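Local coordinates for protein coenzyme A transferase (Yersinia pestis, PDB 3QLI) that probably transfers coenzyme A from an acyl-CoA to a free carboxylate such as acetate, at residues K25-E30 with A201-H206; E50-L55 with I177-R182; Q328-V333 with A372-R377; V332-A337 with L364-G369. One frame throughout, in Å; residues are numbered along the deposited sequence.

Contact 1. Residues K25-E30 with A201-H206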
loop_
_atom_site.group_PDB
_atom_site.type_symbol
_atom_site.label_atom_id
_atom_site.label_comp_id
_atom_site.label_asym_id
_atom_site.label_seq_id
_atom_site.Cartn_x
_atom_site.Cartn_y
_atom_site.Cartn_z
ATOM N N LYS A 25 38.442 2.250 22.874
ATOM C CA LYS A 25 37.619 2.693 21.741
ATOM C C LYS A 25 37.465 4.205 21.617
ATOM O O LYS A 25 37.143 4.713 20.537
ATOM C CB LYS A 25 36.225 2.051 21.827
ATOM C CG LYS A 25 36.213 0.544 21.592
ATOM C CD LYS A 25 34.921 -0.067 22.115
ATOM C CE LYS A 25 34.998 -1.590 22.176
ATOM N NZ LYS A 25 35.005 -2.231 20.846
ATOM N N LEU A 26 37.668 4.920 22.720
ATOM C CA LEU A 26 37.480 6.357 22.745
ATOM C C LEU A 26 38.551 7.032 21.892
ATOM O O LEU A 26 39.736 6.713 22.016
ATOM C CB LEU A 26 37.554 6.885 24.189
ATOM C CG LEU A 26 37.394 8.397 24.376
ATOM C CD1 LEU A 26 35.986 8.873 24.002
ATOM C CD2 LEU A 26 37.730 8.819 25.815
ATOM N N THR A 27 38.137 7.964 21.037
ATOM C CA THR A 27 39.077 8.651 20.155
ATOM C C THR A 27 38.582 10.045 19.762
ATOM O O THR A 27 37.595 10.540 20.313
ATOM C CB THR A 27 39.367 7.790 18.918
ATOM O OG1 THR A 27 40.506 8.309 18.216
ATOM C CG2 THR A 27 38.145 7.742 18.005
ATOM N N THR A 28 39.271 10.700 18.830
ATOM C CA THR A 28 38.800 12.001 18.366
ATOM C C THR A 28 37.908 11.805 17.153
ATOM O O THR A 28 38.042 10.811 16.441
ATOM C CB THR A 28 39.954 12.918 17.965
ATOM O OG1 THR A 28 40.670 12.317 16.879
ATOM C CG2 THR A 28 40.902 13.147 19.167
ATOM N N PRO A 29 37.002 12.752 16.910
ATOM C CA PRO A 29 36.186 12.676 15.692
ATOM C C PRO A 29 37.043 12.521 14.433
ATOM O O PRO A 29 36.727 11.694 13.582
ATOM C CB PRO A 29 35.439 14.009 15.694
ATOM C CG PRO A 29 35.284 14.322 17.169
ATOM C CD PRO A 29 36.605 13.878 17.774
ATOM N N GLU A 30 38.127 13.282 14.321
ATOM C CA GLU A 30 38.999 13.144 13.154
ATOM C C GLU A 30 39.528 11.710 12.990
ATOM O O GLU A 30 39.489 11.142 11.893
ATOM C CB GLU A 30 40.168 14.149 13.209
ATOM C CG GLU A 30 41.131 14.011 12.033
ATOM C CD GLU A 30 42.271 15.026 12.066
ATOM O OE1 GLU A 30 42.125 16.093 12.705
ATOM O OE2 GLU A 30 43.316 14.752 11.445
ATOM N N ALA A 201 33.973 2.335 17.699
ATOM C CA ALA A 201 34.695 3.526 18.129
ATOM C C ALA A 201 33.754 4.515 18.781
ATOM O O ALA A 201 32.557 4.552 18.465
ATOM C CB ALA A 201 35.419 4.173 16.949
ATOM N N ILE A 202 34.310 5.325 19.679
ATOM C CA ILE A 202 33.540 6.269 20.481
ATOM C C ILE A 202 34.158 7.663 20.459
ATOM O O ILE A 202 35.372 7.811 20.633
ATOM C CB ILE A 202 33.524 5.819 21.952
ATOM C CG1 ILE A 202 32.993 4.385 22.060
ATOM C CG2 ILE A 202 32.732 6.816 22.814
ATOM C CD1 ILE A 202 33.361 3.693 23.384
ATOM N N VAL A 203 33.332 8.680 20.238
ATOM C CA VAL A 203 33.750 10.057 20.504
ATOM C C VAL A 203 32.739 10.655 21.466
ATOM O O VAL A 203 31.646 10.103 21.636
ATOM C CB VAL A 203 33.841 10.919 19.219
ATOM C CG1 VAL A 203 34.773 10.261 18.203
ATOM C CG2 VAL A 203 32.446 11.155 18.604
ATOM N N GLU A 204 33.107 11.765 22.104
ATOM C CA GLU A 204 32.236 12.428 23.079
ATOM C C GLU A 204 32.041 13.876 22.677
ATOM O O GLU A 204 33.010 14.593 22.393
ATOM C CB GLU A 204 32.841 12.371 24.487
ATOM C CG GLU A 204 32.977 10.956 25.046
ATOM C CD GLU A 204 33.845 10.866 26.304
ATOM O OE1 GLU A 204 34.739 11.721 26.505
ATOM O OE2 GLU A 204 33.645 9.917 27.089
ATOM N N ASN A 205 30.785 14.301 22.651
ATOM C CA ASN A 205 30.425 15.660 22.271
ATOM C C ASN A 205 29.108 16.034 22.926
ATOM O O ASN A 205 28.033 15.680 22.423
ATOM C CB ASN A 205 30.296 15.802 20.749
ATOM C CG ASN A 205 30.119 17.249 20.317
ATOM O OD1 ASN A 205 30.842 18.129 20.780
ATOM N ND2 ASN A 205 29.150 17.504 19.441
ATOM N N HIS A 206 29.193 16.751 24.044
ATOM C CA HIS A 206 28.005 17.117 24.825
ATOM C C HIS A 206 27.453 18.460 24.399
ATOM O O HIS A 206 28.015 19.501 24.738
ATOM C CB HIS A 206 28.350 17.153 26.314
ATOM C CG HIS A 206 29.055 15.922 26.793
ATOM N ND1 HIS A 206 28.427 14.697 26.884
ATOM C CD2 HIS A 206 30.329 15.724 27.205
ATOM C CE1 HIS A 206 29.286 13.796 27.328
ATOM N NE2 HIS A 206 30.448 14.393 27.531
HETATM O O HOH W 1 35.954 12.333 21.858
#
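Ala-201 opens the contact with its backbone, its CA packing against the carbonyl oxygen of Lys-25. That oxygen accepts a hydrogen bond from Ile-202 N (N to O 3.0 Å), the donor lying well above the carbonyl plane, 55° out of it. Ile-202 then turns its own carbonyl to residues 25-30 and takes Thr-27 N at 2.8 Å to Ile-202 O, almost head-on to the oxygen. Leu-26, between these two bonds, brings its CA-H to the same oxygen, so one carbonyl is approached by two neighbouring residues in a single beta bridge. The Ile-202 side chain touches both Lys-25 and Leu-26: CD1 lies 3.7 Å from Lys-25 CB, while CG2 meets Leu-26 CD1. The amine of Lys-25 leaves the contact and bonds Val-199 O. Val-203 sends CG1 against the backbone leading into the next helix, 3.5 Å from Thr-27 O and close to the Thr-28 to Pro-29 peptide; chi1 of -56°, with CG1 anti to the carbonyl carbon, aims the methyl there. Glu-204 takes part with backbone and side chain: a water links its backbone N to Thr-27 O, and its side chain crosses that of Leu-26 at about a right angle, CD 3.7 Å from Leu-26 CD1. Its OE2 is held by Tyr-22 OH, in the helix preceding Leu-26. Past the bridge, Thr-28 N-caps helix 29-32 through OG1 to Glu-31 N. The arrangement is that of an isolated beta bridge laid against the outermost strand, 201-204, of the parallel alpha/beta sheet in the N-terminal half of the transferase.

Contact 2. Residues E50-L55 with I177-R182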
loop_
_atom_site.group_PDB
_atom_site.type_symbol
_atom_site.label_atom_id
_atom_site.label_comp_id
_atom_site.label_asym_id
_atom_site.label_seq_id
_atom_site.Cartn_x
_atom_site.Cartn_y
_atom_site.Cartn_z
ATOM N N GLU A 50 21.531 12.507 14.213
ATOM C CA GLU A 50 22.724 12.774 13.407
ATOM C C GLU A 50 23.809 13.285 14.351
ATOM O O GLU A 50 23.547 14.138 15.195
ATOM C CB GLU A 50 22.418 13.807 12.317
ATOM C CG GLU A 50 21.288 13.406 11.370
ATOM C CD GLU A 50 20.943 14.488 10.356
ATOM O OE1 GLU A 50 21.297 15.661 10.583
ATOM O OE2 GLU A 50 20.309 14.162 9.332
ATOM N N PRO A 51 25.027 12.763 14.214
ATOM C CA PRO A 51 26.105 13.121 15.148
ATOM C C PRO A 51 26.982 14.298 14.673
ATOM O O PRO A 51 27.771 14.132 13.750
ATOM C CB PRO A 51 26.915 11.819 15.249
ATOM C CG PRO A 51 26.727 11.173 13.915
ATOM C CD PRO A 51 25.362 11.580 13.402
ATOM N N PRO A 52 26.840 15.476 15.305
ATOM C CA PRO A 52 27.487 16.689 14.779
ATOM C C PRO A 52 29.007 16.652 14.741
ATOM O O PRO A 52 29.575 17.166 13.785
ATOM C CB PRO A 52 27.010 17.799 15.734
ATOM C CG PRO A 52 26.538 17.068 16.977
ATOM C CD PRO A 52 25.951 15.783 16.441
ATOM N N ALA A 53 29.660 16.073 15.736
ATOM C CA ALA A 53 31.122 16.082 15.731
ATOM C C ALA A 53 31.683 15.126 14.677
ATOM O O ALA A 53 32.659 15.440 13.978
ATOM C CB ALA A 53 31.676 15.761 17.122
ATOM N N LEU A 54 31.054 13.961 14.554
ATOM C CA LEU A 54 31.459 12.972 13.555
ATOM C C LEU A 54 31.189 13.505 12.154
ATOM O O LEU A 54 32.011 13.342 11.258
ATOM C CB LEU A 54 30.726 11.633 13.768
ATOM C CG LEU A 54 31.132 10.853 15.023
ATOM C CD1 LEU A 54 30.231 9.621 15.236
ATOM C CD2 LEU A 54 32.606 10.425 14.956
ATOM N N LEU A 55 30.044 14.143 11.960
ATOM C CA LEU A 55 29.708 14.667 10.637
ATOM C C LEU A 55 30.591 15.860 10.248
ATOM O O LEU A 55 30.949 16.017 9.078
ATOM C CB LEU A 55 28.227 15.034 10.552
ATOM C CG LEU A 55 27.309 13.804 10.620
ATOM C CD1 LEU A 55 25.856 14.245 10.594
ATOM C CD2 LEU A 55 27.591 12.811 9.487
ATOM N N ILE A 177 30.012 3.545 14.799
ATOM C CA ILE A 177 30.735 4.606 15.501
ATOM C C ILE A 177 29.728 5.448 16.264
ATOM O O ILE A 177 28.772 5.954 15.667
ATOM C CB ILE A 177 31.450 5.542 14.504
ATOM C CG1 ILE A 177 32.294 4.724 13.522
ATOM C CG2 ILE A 177 32.283 6.597 15.250
ATOM C CD1 ILE A 177 32.999 5.577 12.465
ATOM N N VAL A 178 29.920 5.608 17.575
ATOM C CA VAL A 178 28.962 6.394 18.357
ATOM C C VAL A 178 29.525 7.737 18.809
ATOM O O VAL A 178 30.729 7.894 19.020
ATOM C CB VAL A 178 28.453 5.631 19.593
ATOM C CG1 VAL A 178 27.883 4.279 19.186
ATOM C CG2 VAL A 178 29.567 5.470 20.607
ATOM N N GLU A 179 28.627 8.700 18.950
ATOM C CA GLU A 179 28.954 9.988 19.525
ATOM C C GLU A 179 28.150 10.124 20.813
ATOM O O GLU A 179 26.929 10.311 20.787
ATOM C CB GLU A 179 28.606 11.100 18.537
ATOM C CG GLU A 179 28.841 12.517 19.066
ATOM C CD GLU A 179 28.961 13.526 17.935
ATOM O OE1 GLU A 179 29.456 13.134 16.850
ATOM O OE2 GLU A 179 28.569 14.703 18.119
ATOM N N VAL A 180 28.847 9.984 21.935
ATOM C CA VAL A 180 28.250 10.072 23.254
ATOM C C VAL A 180 27.879 11.524 23.549
ATOM O O VAL A 180 28.675 12.447 23.329
ATOM C CB VAL A 180 29.226 9.535 24.338
ATOM C CG1 VAL A 180 28.772 9.946 25.757
ATOM C CG2 VAL A 180 29.379 8.021 24.219
ATOM N N ASN A 181 26.664 11.722 24.037
ATOM C CA ASN A 181 26.165 13.061 24.331
ATOM C C ASN A 181 25.271 12.986 25.550
ATOM O O ASN A 181 24.239 12.320 25.515
ATOM C CB ASN A 181 25.375 13.584 23.127
ATOM C CG ASN A 181 24.896 15.002 23.311
ATOM O OD1 ASN A 181 25.076 15.596 24.372
ATOM N ND2 ASN A 181 24.295 15.561 22.274
ATOM N N ARG A 182 25.650 13.658 26.635
ATOM C CA ARG A 182 24.861 13.562 27.865
ATOM C C ARG A 182 23.479 14.183 27.682
ATOM O O ARG A 182 22.571 13.945 28.482
ATOM C CB ARG A 182 25.597 14.186 29.060
ATOM C CG ARG A 182 25.831 15.671 28.927
ATOM C CD ARG A 182 26.381 16.289 30.218
ATOM N NE ARG A 182 26.167 17.734 30.212
ATOM C CZ ARG A 182 27.077 18.629 29.837
ATOM N NH1 ARG A 182 28.288 18.234 29.458
ATOM N NH2 ARG A 182 26.778 19.924 29.854
#
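The first turn of helix 52-63 stands over strand 175-180, the backbones coming nearest where Pro-51 CA lies 6.1 Å from Glu-179 CA. From the strand, Glu-179 reaches up to the helix start with CG anti to its backbone N (chi1 177°) and the chain extended beyond, which delivers the carboxylate to the N-H groups of the first turn, which have no preceding helical carbonyl to bond. Its two oxygens are shared out: OE2 accepts from Ala-53 N at 3.0 Å through its syn lone pair, and OE1 accepts from Leu-54 N at 2.9 Å, again on the syn side but 18° out of the carboxylate plane. A carboxylate from a neighbouring strand thus caps the helix, with Pro-51 at the N-cap position; the two donors fix its rotation, and the positive end of the helix dipole probably favours its charged form. Prolines pack round the carboxylate. Pro-51 CB touches OE1 of Glu-179, and Pro-52 CG and CD each lie 3.3 Å from Glu-179 OE2; Ala-53 CB packs against the group as well. Leu-54 slides past Glu-179 in the opposite direction and drops CD1 to 3.7 Å from Ile-177 CG2, an apolar patch two residues back along the strand. Asn-205 ND2 gives OE2 a further hydrogen bond from just past strand 201-204. Helix 52-63 sits on the sheet between neighbours: Leu-54 also rests on Val-203 of strand 201-204, Pro-51 on Thr-147 of strand 143-148, and Pro-52 on Ile-80 of helix 79-83.

Contact 3. Residues Q328-V333 with A372-R377; sequences QNDNVV and ASKGGR
Ser-373 OG is the buried junction of this contact, a hydroxyl that both gives and receives. It donates to Asn-329 O at 2.6 Å, lying in the carbonyl plane, and accepts from Val-332 N at 3.2 Å in a nearly straight bond of 169°. With chi1 at 169°, OG stands anti to the serine N and reaches into the bend at 329-332, where Val-332 CG2 packs against it. Backbone bonds flank this centre: Asn-331 N to Lys-374 O at 2.8 Å, and Arg-377 N to Val-332 O, also 2.8 Å, which begins the parallel pairing of Val-333 with Arg-377. Between them, the type II turn from Ser-373 to Gly-376 brings Gly-376 CA close to Val-332 O.

The solvent side is looser and watery. Asp-330 OD2 and Lys-374 NZ form only a long salt bridge; one water accepts from Lys-374 N and probably donates to Asp-330 OD1, a second bonds Gly-375 O and only weakly Asn-331 OD1, and a third bonds Asn-331 OD1 and weakly Lys-374 NZ. The guanidinium of Arg-377 turns elsewhere, to Leu-231 O. The chemistry implies that position is set by the serine and the backbone, whereas the charged pair contributes probably little more than a hydrated fringe.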
loop_
_atom_site.group_PDB
_atom_site.type_symbol
_atom_site.label_atom_id
_atom_site.label_comp_id
_atom_site.label_asym_id
_atom_site.label_seq_id
_atom_site.Cartn_x
_atom_site.Cartn_y
_atom_site.Cartn_z
ATOM N N GLN A 328 -3.669 -4.235 15.304
ATOM C CA GLN A 328 -3.977 -5.117 16.440
ATOM C C GLN A 328 -4.467 -4.351 17.661
ATOM O O GLN A 328 -5.121 -4.917 18.537
ATOM C CB GLN A 328 -2.779 -5.993 16.805
ATOM C CG GLN A 328 -2.222 -6.803 15.620
ATOM C CD GLN A 328 -3.282 -7.623 14.920
ATOM O OE1 GLN A 328 -3.976 -8.420 15.552
ATOM N NE2 GLN A 328 -3.424 -7.426 13.596
ATOM N N ASN A 329 -4.152 -3.066 17.725
ATOM C CA ASN A 329 -4.726 -2.224 18.764
ATOM C C ASN A 329 -6.084 -1.713 18.301
ATOM O O ASN A 329 -6.235 -1.314 17.150
ATOM C CB ASN A 329 -3.784 -1.072 19.128
ATOM C CG ASN A 329 -2.525 -1.554 19.839
ATOM O OD1 ASN A 329 -2.596 -2.424 20.706
ATOM N ND2 ASN A 329 -1.368 -0.996 19.469
ATOM N N ASP A 330 -7.080 -1.763 19.191
ATOM C CA ASP A 330 -8.419 -1.293 18.874
ATOM C C ASP A 330 -8.470 0.225 18.904
ATOM O O ASP A 330 -7.691 0.865 19.626
ATOM C CB ASP A 330 -9.426 -1.818 19.898
ATOM C CG ASP A 330 -9.709 -3.305 19.745
ATOM O OD1 ASP A 330 -9.091 -3.970 18.886
ATOM O OD2 ASP A 330 -10.558 -3.810 20.509
ATOM N N ASN A 331 -9.390 0.799 18.128
ATOM C CA ASN A 331 -9.662 2.226 18.191
ATOM C C ASN A 331 -8.439 3.067 17.864
ATOM O O ASN A 331 -8.243 4.130 18.436
ATOM C CB ASN A 331 -10.218 2.608 19.575
ATOM C CG ASN A 331 -11.521 1.877 19.903
ATOM O OD1 ASN A 331 -12.486 1.929 19.142
ATOM N ND2 ASN A 331 -11.536 1.177 21.025
ATOM N N VAL A 332 -7.616 2.589 16.940
ATOM C CA VAL A 332 -6.520 3.410 16.450
ATOM C C VAL A 332 -7.085 4.682 15.837
ATOM O O VAL A 332 -8.087 4.648 15.110
ATOM C CB VAL A 332 -5.683 2.664 15.391
ATOM C CG1 VAL A 332 -4.679 3.615 14.727
ATOM C CG2 VAL A 332 -4.964 1.477 16.036
ATOM N N VAL A 333 -6.473 5.817 16.161
ATOM C CA VAL A 333 -6.754 7.034 15.415
ATOM C C VAL A 333 -5.441 7.560 14.874
ATOM O O VAL A 333 -4.544 7.895 15.641
ATOM C CB VAL A 333 -7.433 8.119 16.254
ATOM C CG1 VAL A 333 -7.639 9.364 15.404
ATOM C CG2 VAL A 333 -8.781 7.608 16.803
ATOM N N ALA A 372 -7.725 -0.702 9.310
ATOM C CA ALA A 372 -7.812 -2.127 9.651
ATOM C C ALA A 372 -8.129 -2.373 11.134
ATOM O O ALA A 372 -8.668 -3.420 11.503
ATOM C CB ALA A 372 -6.510 -2.852 9.250
ATOM N N SER A 373 -7.760 -1.417 11.984
ATOM C CA SER A 373 -8.007 -1.512 13.415
ATOM C C SER A 373 -9.505 -1.597 13.693
ATOM O O SER A 373 -10.298 -0.886 13.073
ATOM C CB SER A 373 -7.457 -0.262 14.112
ATOM O OG SER A 373 -7.891 -0.195 15.457
ATOM N N LYS A 374 -9.894 -2.445 14.635
ATOM C CA LYS A 374 -11.297 -2.476 15.073
ATOM C C LYS A 374 -11.712 -1.154 15.733
ATOM O O LYS A 374 -11.200 -0.784 16.786
ATOM C CB LYS A 374 -11.535 -3.645 16.023
ATOM C CG LYS A 374 -12.999 -3.837 16.374
ATOM C CD LYS A 374 -13.185 -4.947 17.401
ATOM C CE LYS A 374 -14.369 -4.633 18.311
ATOM N NZ LYS A 374 -14.199 -3.289 18.945
ATOM N N GLY A 375 -12.644 -0.447 15.103
ATOM C CA GLY A 375 -13.057 0.870 15.565
ATOM C C GLY A 375 -12.079 1.969 15.141
ATOM O O GLY A 375 -12.188 3.107 15.587
ATOM N N GLY A 376 -11.123 1.626 14.281
ATOM C CA GLY A 376 -10.067 2.553 13.885
ATOM C C GLY A 376 -10.509 3.606 12.880
ATOM O O GLY A 376 -11.445 3.383 12.095
ATOM N N ARG A 377 -9.838 4.758 12.906
ATOM C CA ARG A 377 -10.075 5.816 11.928
ATOM C C ARG A 377 -8.758 6.430 11.473
ATOM O O ARG A 377 -7.909 6.777 12.303
ATOM C CB ARG A 377 -10.940 6.941 12.524
ATOM C CG ARG A 377 -12.344 6.527 12.928
ATOM C CD ARG A 377 -13.176 7.727 13.405
ATOM N NE ARG A 377 -14.538 7.298 13.733
ATOM C CZ ARG A 377 -15.180 7.592 14.860
ATOM N NH1 ARG A 377 -14.605 8.351 15.790
ATOM N NH2 ARG A 377 -16.410 7.129 15.054
HETATM O O HOH W 2 -8.133 -4.056 16.285
HETATM O O HOH W 3 -14.205 3.953 17.139
HETATM O O HOH W 4 -14.180 -0.377 18.797
#

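Contact 4. Residues V332-A337 with L364-G369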
loop_
_atom_site.group_PDB
_atom_site.type_symbol
_atom_site.label_atom_id
_atom_site.label_comp_id
_atom_site.label_asym_id
_atom_site.label_seq_id
_atom_site.Cartn_x
_atom_site.Cartn_y
_atom_site.Cartn_z
ATOM N N VAL A 332 -7.616 2.589 16.940
ATOM C CA VAL A 332 -6.520 3.410 16.450
ATOM C C VAL A 332 -7.085 4.682 15.837
ATOM O O VAL A 332 -8.087 4.648 15.110
ATOM C CB VAL A 332 -5.683 2.664 15.391
ATOM C CG1 VAL A 332 -4.679 3.615 14.727
ATOM C CG2 VAL A 332 -4.964 1.477 16.036
ATOM N N VAL A 333 -6.473 5.817 16.161
ATOM C CA VAL A 333 -6.754 7.034 15.415
ATOM C C VAL A 333 -5.441 7.560 14.874
ATOM O O VAL A 333 -4.544 7.895 15.641
ATOM C CB VAL A 333 -7.433 8.119 16.254
ATOM C CG1 VAL A 333 -7.639 9.364 15.404
ATOM C CG2 VAL A 333 -8.781 7.608 16.803
ATOM N N SER A 334 -5.331 7.580 13.546
ATOM C CA SER A 334 -4.163 8.109 12.855
ATOM C C SER A 334 -4.482 9.513 12.368
ATOM O O SER A 334 -5.460 9.711 11.648
ATOM C CB SER A 334 -3.816 7.231 11.658
ATOM O OG SER A 334 -2.932 7.916 10.778
ATOM N N ILE A 335 -3.667 10.483 12.770
ATOM C CA ILE A 335 -3.871 11.866 12.365
ATOM C C ILE A 335 -2.655 12.365 11.605
ATOM O O ILE A 335 -1.586 12.565 12.182
ATOM C CB ILE A 335 -4.128 12.768 13.590
ATOM C CG1 ILE A 335 -5.376 12.293 14.343
ATOM C CG2 ILE A 335 -4.255 14.243 13.166
ATOM C CD1 ILE A 335 -5.421 12.711 15.819
ATOM N N ASN A 336 -2.823 12.531 10.299
ATOM C CA ASN A 336 -1.756 12.978 9.411
ATOM C C ASN A 336 -2.166 14.242 8.672
ATOM O O ASN A 336 -3.344 14.493 8.483
ATOM C CB ASN A 336 -1.434 11.894 8.397
ATOM C CG ASN A 336 -0.720 10.720 9.018
ATOM O OD1 ASN A 336 0.300 10.895 9.676
ATOM N ND2 ASN A 336 -1.258 9.523 8.828
ATOM N N ALA A 337 -1.187 15.022 8.237
ATOM C CA ALA A 337 -1.470 16.250 7.513
ATOM C C ALA A 337 -1.167 16.037 6.037
ATOM O O ALA A 337 -0.455 15.110 5.682
ATOM C CB ALA A 337 -0.620 17.381 8.073
ATOM N N LEU A 364 1.121 6.473 4.735
ATOM C CA LEU A 364 0.221 5.454 4.217
ATOM C C LEU A 364 0.175 4.206 5.102
ATOM O O LEU A 364 -0.849 3.536 5.167
ATOM C CB LEU A 364 0.574 5.091 2.768
ATOM C CG LEU A 364 -0.386 4.138 2.052
ATOM C CD1 LEU A 364 -1.836 4.671 2.051
ATOM C CD2 LEU A 364 0.096 3.921 0.635
ATOM N N ASP A 365 1.283 3.872 5.762
ATOM C CA ASP A 365 1.287 2.750 6.701
ATOM C C ASP A 365 0.179 2.919 7.739
ATOM O O ASP A 365 -0.518 1.973 8.082
ATOM C CB ASP A 365 2.617 2.652 7.450
ATOM C CG ASP A 365 3.798 2.466 6.516
ATOM O OD1 ASP A 365 3.616 1.840 5.456
ATOM O OD2 ASP A 365 4.891 2.963 6.845
ATOM N N PHE A 366 0.043 4.138 8.248
ATOM C CA PHE A 366 -0.929 4.400 9.302
ATOM C C PHE A 366 -2.341 4.618 8.751
ATOM O O PHE A 366 -3.323 4.308 9.420
ATOM C CB PHE A 366 -0.450 5.555 10.190
ATOM C CG PHE A 366 0.461 5.090 11.300
ATOM C CD1 PHE A 366 -0.078 4.622 12.489
ATOM C CD2 PHE A 366 1.838 5.034 11.119
ATOM C CE1 PHE A 366 0.737 4.141 13.496
ATOM C CE2 PHE A 366 2.670 4.555 12.137
ATOM C CZ PHE A 366 2.115 4.114 13.322
ATOM N N VAL A 367 -2.444 5.143 7.535
ATOM C CA VAL A 367 -3.743 5.209 6.858
ATOM C C VAL A 367 -4.315 3.789 6.748
ATOM O O VAL A 367 -5.482 3.537 7.073
ATOM C CB VAL A 367 -3.611 5.854 5.443
ATOM C CG1 VAL A 367 -4.895 5.670 4.627
ATOM C CG2 VAL A 367 -3.250 7.332 5.553
ATOM N N ARG A 368 -3.480 2.856 6.299
ATOM C CA ARG A 368 -3.885 1.455 6.163
ATOM C C ARG A 368 -4.130 0.786 7.510
ATOM O O ARG A 368 -5.119 0.082 7.701
ATOM C CB ARG A 368 -2.799 0.674 5.418
ATOM C CG ARG A 368 -2.599 1.073 3.962
ATOM C CD ARG A 368 -1.270 0.465 3.442
ATOM N NE ARG A 368 -1.176 0.414 1.984
ATOM C CZ ARG A 368 -0.032 0.250 1.314
ATOM N NH1 ARG A 368 1.113 0.149 1.980
ATOM N NH2 ARG A 368 -0.021 0.194 -0.021
ATOM N N GLY A 369 -3.201 0.969 8.440
ATOM C CA GLY A 369 -3.294 0.324 9.735
ATOM C C GLY A 369 -4.480 0.808 10.553
ATOM O O GLY A 369 -5.175 0.003 11.179
#
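Strand 332-337 and the helical segment 364-369 run roughly antiparallel, their short axes 148° apart in direction and 8.2 Å at closest approach, with Ser-334 CA and Phe-366 CA 6.1 Å from each other. At this crossing Ser-334 points its CB at the helix and sets OG, anti to its backbone N (chi1 164°), alongside Phe-366 CB at 3.5 Å; its CB also lies 3.7 Å from Phe-366 O. The aromatic ring swings off from the strand, so the methylene at its root does the touching. Gln-239 of strand 237-240 binds the serine hydroxyl through OE1. Here a helix covers one side of the sheet and leads back into the adjacent parallel strand 377-381, the beta-alpha-beta crossover of an alpha/beta fold. Two residues along the strand, Asn-336 adds looser packing: ND2 is 4.3 Å from Phe-366 CB and 4.4 Å from Val-367 CG2, while its OD1 takes Gln-239 NE2. One glutamine amide therefore secures both polar strand side chains. The surroundings belong to the coenzyme A site, though none is bound to this chain here: Phe-366 lies near Glu-264, which can bind coenzyme A covalently, and Asn-336 near Gln-363, another coenzyme A-binding residue.

Followed from the N terminus, the chain leaves 25-30 and travels through most of the N-terminal family region before 201-206 closes contact 1. Contact 2, joining 50-55 to 177-182, is nested inside that long loop, and the two meet where neighbouring strands 175-180 and 201-204 hydrogen-bond. Contacts 3 and 4 come later in series, in the C-terminal family region on the opposite side of the chain's centre; contacts 2 and 4 are about 32 Å apart between centres. Contacts 3 and 4 share Val-332 and Val-333: contact 3 opens at 328, just before the strand that contact 4 uses; contact 4 closes first, at helix 363-372, and contact 3 next, as the chain enters strand 377-381.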